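Local coordinates for protein-disulfide isomerase (Novosphingobium aromaticivorans, PDB 3GMF) that probably catalyses the making, breaking or exchange of disulfide bonds, as a thioredoxin-fold oxidoreductase of the disulfide isomerase class, at residues H32-S37 / A85-Q90; A68-C73 / F80-A85. All coordinates share one frame; numbering follows the deposited sequence. Where two conformers were deposited one is given.

Contact 1 (H32-S37 / A85-Q90)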
loop_
_atom_site.group_PDB
_atom_site.type_symbol
_atom_site.label_atom_id
_atom_site.label_comp_id
_atom_site.label_asym_id
_atom_site.label_seq_id
_atom_site.Cartn_x
_atom_site.Cartn_y
_atom_site.Cartn_z
ATOM N N HIS A 32 -8.022 -8.035 -2.073
ATOM C CA HIS A 32 -9.082 -8.795 -1.416
ATOM C C HIS A 32 -9.197 -8.443 0.069
ATOM O O HIS A 32 -10.308 -8.249 0.573
ATOM C CB HIS A 32 -8.865 -10.302 -1.623
ATOM C CG HIS A 32 -9.977 -11.163 -1.105
ATOM N ND1 HIS A 32 -11.295 -10.984 -1.470
ATOM C CD2 HIS A 32 -9.961 -12.228 -0.269
ATOM C CE1 HIS A 32 -12.044 -11.894 -0.870
ATOM N NE2 HIS A 32 -11.258 -12.663 -0.139
ATOM N N PHE A 33 -8.063 -8.323 0.760
ATOM C CA PHE A 33 -8.085 -7.977 2.191
ATOM C C PHE A 33 -8.699 -6.597 2.455
ATOM O O PHE A 33 -9.479 -6.431 3.393
ATOM C CB PHE A 33 -6.679 -8.047 2.809
ATOM C CG PHE A 33 -6.603 -7.466 4.186
ATOM C CD1 PHE A 33 -7.095 -8.179 5.286
ATOM C CD2 PHE A 33 -6.042 -6.212 4.393
ATOM C CE1 PHE A 33 -7.032 -7.632 6.579
ATOM C CE2 PHE A 33 -5.981 -5.661 5.680
ATOM C CZ PHE A 33 -6.493 -6.377 6.769
ATOM N N GLU A 34 -8.332 -5.618 1.640
ATOM C CA GLU A 34 -8.893 -4.269 1.771
ATOM C C GLU A 34 -10.426 -4.258 1.628
ATOM O O GLU A 34 -11.116 -3.653 2.439
ATOM C CB GLU A 34 -8.264 -3.299 0.765
ATOM C CG GLU A 34 -8.619 -1.826 1.036
ATOM C CD GLU A 34 -7.907 -1.235 2.252
ATOM O OE1 GLU A 34 -7.296 -1.976 3.067
ATOM O OE2 GLU A 34 -7.957 0.003 2.392
ATOM N N ILE A 35 -10.929 -4.946 0.609
ATOM C CA ILE A 35 -12.371 -5.048 0.360
ATOM C C ILE A 35 -13.061 -5.743 1.544
ATOM O O ILE A 35 -14.102 -5.279 2.008
ATOM C CB ILE A 35 -12.662 -5.770 -0.984
ATOM C CG1 ILE A 35 -12.129 -4.944 -2.166
ATOM C CG2 ILE A 35 -14.155 -6.070 -1.148
ATOM C CD1 ILE A 35 -11.777 -5.759 -3.389
ATOM N N GLU A 36 -12.441 -6.807 2.063
ATOM C CA GLU A 36 -13.021 -7.599 3.146
ATOM C C GLU A 36 -13.006 -6.882 4.506
ATOM O O GLU A 36 -13.911 -7.072 5.320
ATOM C CB GLU A 36 -12.279 -8.933 3.292
ATOM C CG GLU A 36 -12.563 -9.982 2.201
ATOM C CD GLU A 36 -14.034 -10.327 2.083
ATOM O OE1 GLU A 36 -14.646 -10.701 3.106
ATOM O OE2 GLU A 36 -14.572 -10.219 0.961
ATOM N N SER A 37 -11.972 -6.083 4.752
ATOM C CA SER A 37 -11.689 -5.570 6.090
ATOM C C SER A 37 -11.908 -4.080 6.373
ATOM O O SER A 37 -12.174 -3.721 7.522
ATOM C CB SER A 37 -10.241 -5.880 6.454
ATOM O OG SER A 37 -9.365 -4.977 5.789
ATOM N N ALA A 85 -8.614 3.296 -2.787
ATOM C CA ALA A 85 -9.033 3.294 -4.197
ATOM C C ALA A 85 -8.162 2.379 -5.073
ATOM O O ALA A 85 -8.685 1.523 -5.792
ATOM C CB ALA A 85 -9.065 4.716 -4.770
ATOM N N PHE A 86 -6.841 2.534 -4.977
ATOM C CA PHE A 86 -5.930 1.610 -5.684
ATOM C C PHE A 86 -6.134 0.158 -5.303
ATOM O O PHE A 86 -6.092 -0.726 -6.177
ATOM C CB PHE A 86 -4.465 1.992 -5.486
ATOM C CG PHE A 86 -3.983 3.061 -6.418
ATOM C CD1 PHE A 86 -3.717 2.779 -7.762
ATOM C CD2 PHE A 86 -3.770 4.362 -5.942
ATOM C CE1 PHE A 86 -3.237 3.777 -8.612
ATOM C CE2 PHE A 86 -3.305 5.364 -6.771
ATOM C CZ PHE A 86 -3.046 5.082 -8.124
ATOM N N MET A 87 -6.361 -0.098 -4.010
ATOM C CA MET A 87 -6.567 -1.469 -3.549
ATOM C C MET A 87 -7.921 -2.019 -3.985
ATOM O O MET A 87 -7.989 -3.123 -4.528
ATOM C CB MET A 87 -6.428 -1.585 -2.029
ATOM C CG MET A 87 -5.003 -1.530 -1.524
ATOM S SD MET A 87 -3.878 -2.834 -2.162
ATOM C CE MET A 87 -2.545 -2.531 -1.021
ATOM N N ARG A 88 -8.993 -1.257 -3.742
ATOM C CA ARG A 88 -10.334 -1.692 -4.137
ATOM C C ARG A 88 -10.502 -1.839 -5.645
ATOM O O ARG A 88 -11.178 -2.768 -6.106
ATOM C CB ARG A 88 -11.417 -0.746 -3.583
ATOM C CG ARG A 88 -11.639 -0.924 -2.099
ATOM C CD ARG A 88 -12.889 -0.149 -1.659
ATOM N NE ARG A 88 -13.361 -0.600 -0.355
ATOM C CZ ARG A 88 -14.291 -1.538 -0.182
ATOM N NH1 ARG A 88 -14.660 -1.888 1.043
ATOM N NH2 ARG A 88 -14.852 -2.126 -1.229
ATOM N N SER A 89 -9.870 -0.963 -6.417
ATOM C CA SER A 89 -10.033 -0.994 -7.870
ATOM C C SER A 89 -8.880 -1.700 -8.584
ATOM O O SER A 89 -8.693 -1.517 -9.792
ATOM C CB SER A 89 -10.219 0.418 -8.434
ATOM O OG SER A 89 -8.999 1.135 -8.423
ATOM N N GLN A 90 -8.118 -2.512 -7.844
ATOM C CA GLN A 90 -6.970 -3.223 -8.423
ATOM C C GLN A 90 -7.282 -3.956 -9.724
ATOM O O GLN A 90 -6.541 -3.811 -10.697
ATOM C CB GLN A 90 -6.375 -4.211 -7.430
ATOM C CG GLN A 90 -5.033 -4.800 -7.877
ATOM C CD GLN A 90 -4.595 -5.894 -6.958
ATOM O OE1 GLN A 90 -5.116 -7.007 -7.012
ATOM N NE2 GLN A 90 -3.667 -5.578 -6.061
#

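Contact 2 (A68-C73 / F80-A85)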
loop_
_atom_site.group_PDB
_atom_site.type_symbol
_atom_site.label_atom_id
_atom_site.label_comp_id
_atom_site.label_asym_id
_atom_site.label_seq_id
_atom_site.Cartn_x
_atom_site.Cartn_y
_atom_site.Cartn_z
ATOM N N ALA A 68 2.915 3.498 -5.138
ATOM C CA ALA A 68 3.291 4.021 -3.825
ATOM C C ALA A 68 3.858 5.440 -3.906
ATOM O O ALA A 68 3.652 6.236 -2.998
ATOM C CB ALA A 68 4.263 3.071 -3.108
ATOM N N LEU A 69 4.531 5.777 -5.004
ATOM C CA LEU A 69 4.940 7.178 -5.182
ATOM C C LEU A 69 3.724 8.084 -5.221
ATOM O O LEU A 69 3.712 9.116 -4.545
ATOM C CB LEU A 69 5.814 7.370 -6.425
ATOM C CG LEU A 69 7.224 6.792 -6.276
ATOM C CD1 LEU A 69 7.810 6.565 -7.684
ATOM C CD2 LEU A 69 8.125 7.658 -5.354
ATOM N N ILE A 70 2.688 7.669 -5.943
ATOM C CA ILE A 70 1.462 8.457 -6.084
ATOM C C ILE A 70 0.777 8.620 -4.728
ATOM O O ILE A 70 0.558 9.752 -4.282
ATOM C CB ILE A 70 0.494 7.874 -7.129
ATOM C CG1 ILE A 70 1.180 7.724 -8.505
ATOM C CG2 ILE A 70 -0.770 8.734 -7.247
ATOM C CD1 ILE A 70 0.372 6.898 -9.518
ATOM N N THR A 71 0.485 7.505 -4.051
ATOM C CA THR A 71 -0.240 7.582 -2.761
ATOM C C THR A 71 0.558 8.324 -1.666
ATOM O O THR A 71 -0.031 8.984 -0.797
ATOM C CB THR A 71 -0.713 6.184 -2.272
ATOM O OG1 THR A 71 0.433 5.394 -1.919
ATOM C CG2 THR A 71 -1.512 5.467 -3.365
ATOM N N ASN A 72 1.887 8.272 -1.738
ATOM C CA ASN A 72 2.721 8.973 -0.758
ATOM C C ASN A 72 3.023 10.440 -1.076
ATOM O O ASN A 72 3.606 11.124 -0.226
ATOM C CB ASN A 72 4.016 8.208 -0.470
ATOM C CG ASN A 72 3.779 6.965 0.378
ATOM O OD1 ASN A 72 3.935 6.999 1.602
ATOM N ND2 ASN A 72 3.392 5.863 -0.273
ATOM N N CYS A 73 2.588 10.908 -2.231
ATOM C CA CYS A 73 2.892 12.311 -2.631
ATOM C C CYS A 73 1.747 13.216 -2.261
ATOM O O CYS A 73 1.961 14.395 -2.204
ATOM C CB CYS A 73 3.285 12.458 -4.118
ATOM S SG CYS A 73 1.943 12.472 -5.360
ATOM N N PHE A 80 -5.444 7.906 2.687
ATOM C CA PHE A 80 -6.268 6.722 2.924
ATOM C C PHE A 80 -7.331 6.503 1.868
ATOM O O PHE A 80 -7.577 5.357 1.490
ATOM C CB PHE A 80 -6.827 6.690 4.353
ATOM C CG PHE A 80 -5.853 6.147 5.352
ATOM C CD1 PHE A 80 -5.708 4.770 5.512
ATOM C CD2 PHE A 80 -5.049 7.000 6.105
ATOM C CE1 PHE A 80 -4.796 4.253 6.416
ATOM C CE2 PHE A 80 -4.116 6.478 7.024
ATOM C CZ PHE A 80 -3.997 5.107 7.169
ATOM N N THR A 81 -7.937 7.587 1.368
ATOM C CA THR A 81 -8.904 7.462 0.275
ATOM C C THR A 81 -8.234 6.944 -0.996
ATOM O O THR A 81 -8.765 6.071 -1.668
ATOM C CB THR A 81 -9.679 8.770 -0.024
ATOM O OG1 THR A 81 -8.803 9.901 0.068
ATOM C CG2 THR A 81 -10.822 8.928 0.956
ATOM N N LEU A 82 -7.052 7.463 -1.293
ATOM C CA LEU A 82 -6.322 7.077 -2.494
ATOM C C LEU A 82 -5.760 5.642 -2.419
ATOM O O LEU A 82 -5.886 4.868 -3.384
ATOM C CB LEU A 82 -5.208 8.084 -2.755
ATOM C CG LEU A 82 -4.648 8.125 -4.181
ATOM C CD1 LEU A 82 -5.768 8.118 -5.243
ATOM C CD2 LEU A 82 -3.754 9.337 -4.317
ATOM N N HIS A 83 -5.142 5.316 -1.291
ATOM C CA HIS A 83 -4.667 3.961 -0.989
ATOM C C HIS A 83 -5.799 2.943 -1.129
ATOM O O HIS A 83 -5.640 1.931 -1.803
ATOM C CB HIS A 83 -4.061 3.928 0.423
ATOM C CG HIS A 83 -3.718 2.552 0.919
ATOM N ND1 HIS A 83 -2.521 1.929 0.618
ATOM C CD2 HIS A 83 -4.404 1.688 1.702
ATOM C CE1 HIS A 83 -2.496 0.735 1.187
ATOM N NE2 HIS A 83 -3.624 0.571 1.862
ATOM N N THR A 84 -6.956 3.229 -0.523
ATOM C CA THR A 84 -8.113 2.332 -0.600
ATOM C C THR A 84 -8.606 2.187 -2.039
ATOM O O THR A 84 -8.945 1.074 -2.461
ATOM C CB THR A 84 -9.260 2.785 0.378
ATOM O OG1 THR A 84 -8.836 2.538 1.727
ATOM C CG2 THR A 84 -10.548 2.026 0.125
ATOM N N ALA A 85 -8.614 3.296 -2.787
ATOM C CA ALA A 85 -9.033 3.294 -4.197
ATOM C C ALA A 85 -8.162 2.379 -5.073
ATOM O O ALA A 85 -8.685 1.523 -5.792
ATOM C CB ALA A 85 -9.065 4.716 -4.770
#

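Contact 1 (H32-S37 / A85-Q90)
Glu34 and Ile35, on helix 28-46, meet Met87 and Arg88 at the C-terminal end of helix 76-88, where the two backbones come close: the CA atoms of Ile35 and Arg88 lie 6.0 Å apart and those of Glu34 and Met87 6.4 Å. Helix 76-88 gives out just here, Ser89 being the first residue to leave helical geometry. In one of its two conformers, Ser89 OG turns back to Ala85 O at 2.7 Å, approaching that oxygen from the face opposite the one used by Ser89 N.

On the buried side, the side chains of Glu34 and Met87 cross at about a right angle, CB against CB at 3.8 Å. The rest of Met87 bends away toward Tyr25 and Val23, and its side chain touches residues of what is probably a thioredoxin-type CxxC (Cys27 and Cys30). Those cysteines stand at the start of helix 28-46, where the thioredoxin fold carries its redox motif, and the contact therefore joins the helix that probably bears the active site to a helix of the inserted helical region. The link is reinforced by Ser31 OG, bonded to Met87 O. Glu34 bends at chi2, and its OE2 is hydrogen-bonded to Thr84 OG1 one turn before Arg88.

The exposed side belongs to Ile35 and Arg88. Extended from CG to NE, the arginine reaches across to the neighbouring helix and lays one face of its guanidinium over Ile35 CA, which sits 3.8 Å above the plane and toward its rim. Arg88 NH1 comes within 3.6 Å of Ile35 O, a proximity and not a bond. Both branches of the isoleucine support NH2, Ile35 CG1 and CG2 each standing 4.0 Å from that Arg88 atom.

Contact 2 (A68-C73 / F80-A85)
A helical hairpin within the thioredoxin-family chain brings helix 62-73 back against helix 76-88, the two joined by a very short connection. Their local axes run nearly antiparallel, at 158°, and approach to 9.2 Å. Thr71 and His83 mark the closest backbone passage, with CA atoms 6.0 Å apart. The methyl of Thr71 does most of the touching: placed anti to the carbonyl carbon, CG2 enters beside the backbone of the other helix and lies 4.2 Å from both Leu82 CG and His83 N. With chi1 at -160°, Leu82 swings CG away from its own N and across to Thr71, and sends CD2 to Ile70 CG2 at 4.2 Å.

Tyr25 OH is hydrogen-bonded to both Thr71 OG1 and His83 ND1, two polar side-chain atoms at this buried seam. One residue on, Asn72 ND2 folds back to Ala68 O at 2.8 Å with an N-H...O angle of 159°, from the face opposite Asn72 N, and also meets Asn57 OD1. Cys73 ends the segment in a disulfide to Cys143. An antiparallel helix pair set between strands of the thioredoxin sheet is consistent with the helical insertion of DsbA-like members of the fold.

Overall arrangement
Contacts 1 and 2 have centres about 12 Å apart and both use helix 76-88, sharing Ala85. In the chain the order is 32-37, 68-73, 80-85 and 85-90, which nests contact 2 inside the loop closed by contact 1. Helix 76-88 thus packs against helix 62-73 in its middle and against helix 28-46 at its C-terminal end. The segments also meet directly: Phe86, in 85-90, places CD2 3.6 Å from Thr71 CG2. Contact 2 pairs two helices of the helical region, and contact 1 joins one of them to the helix that begins at the CxxC pattern. Tyr25, near that pattern, reaches side chains of both contacts, consistent with helices built around a probable redox site.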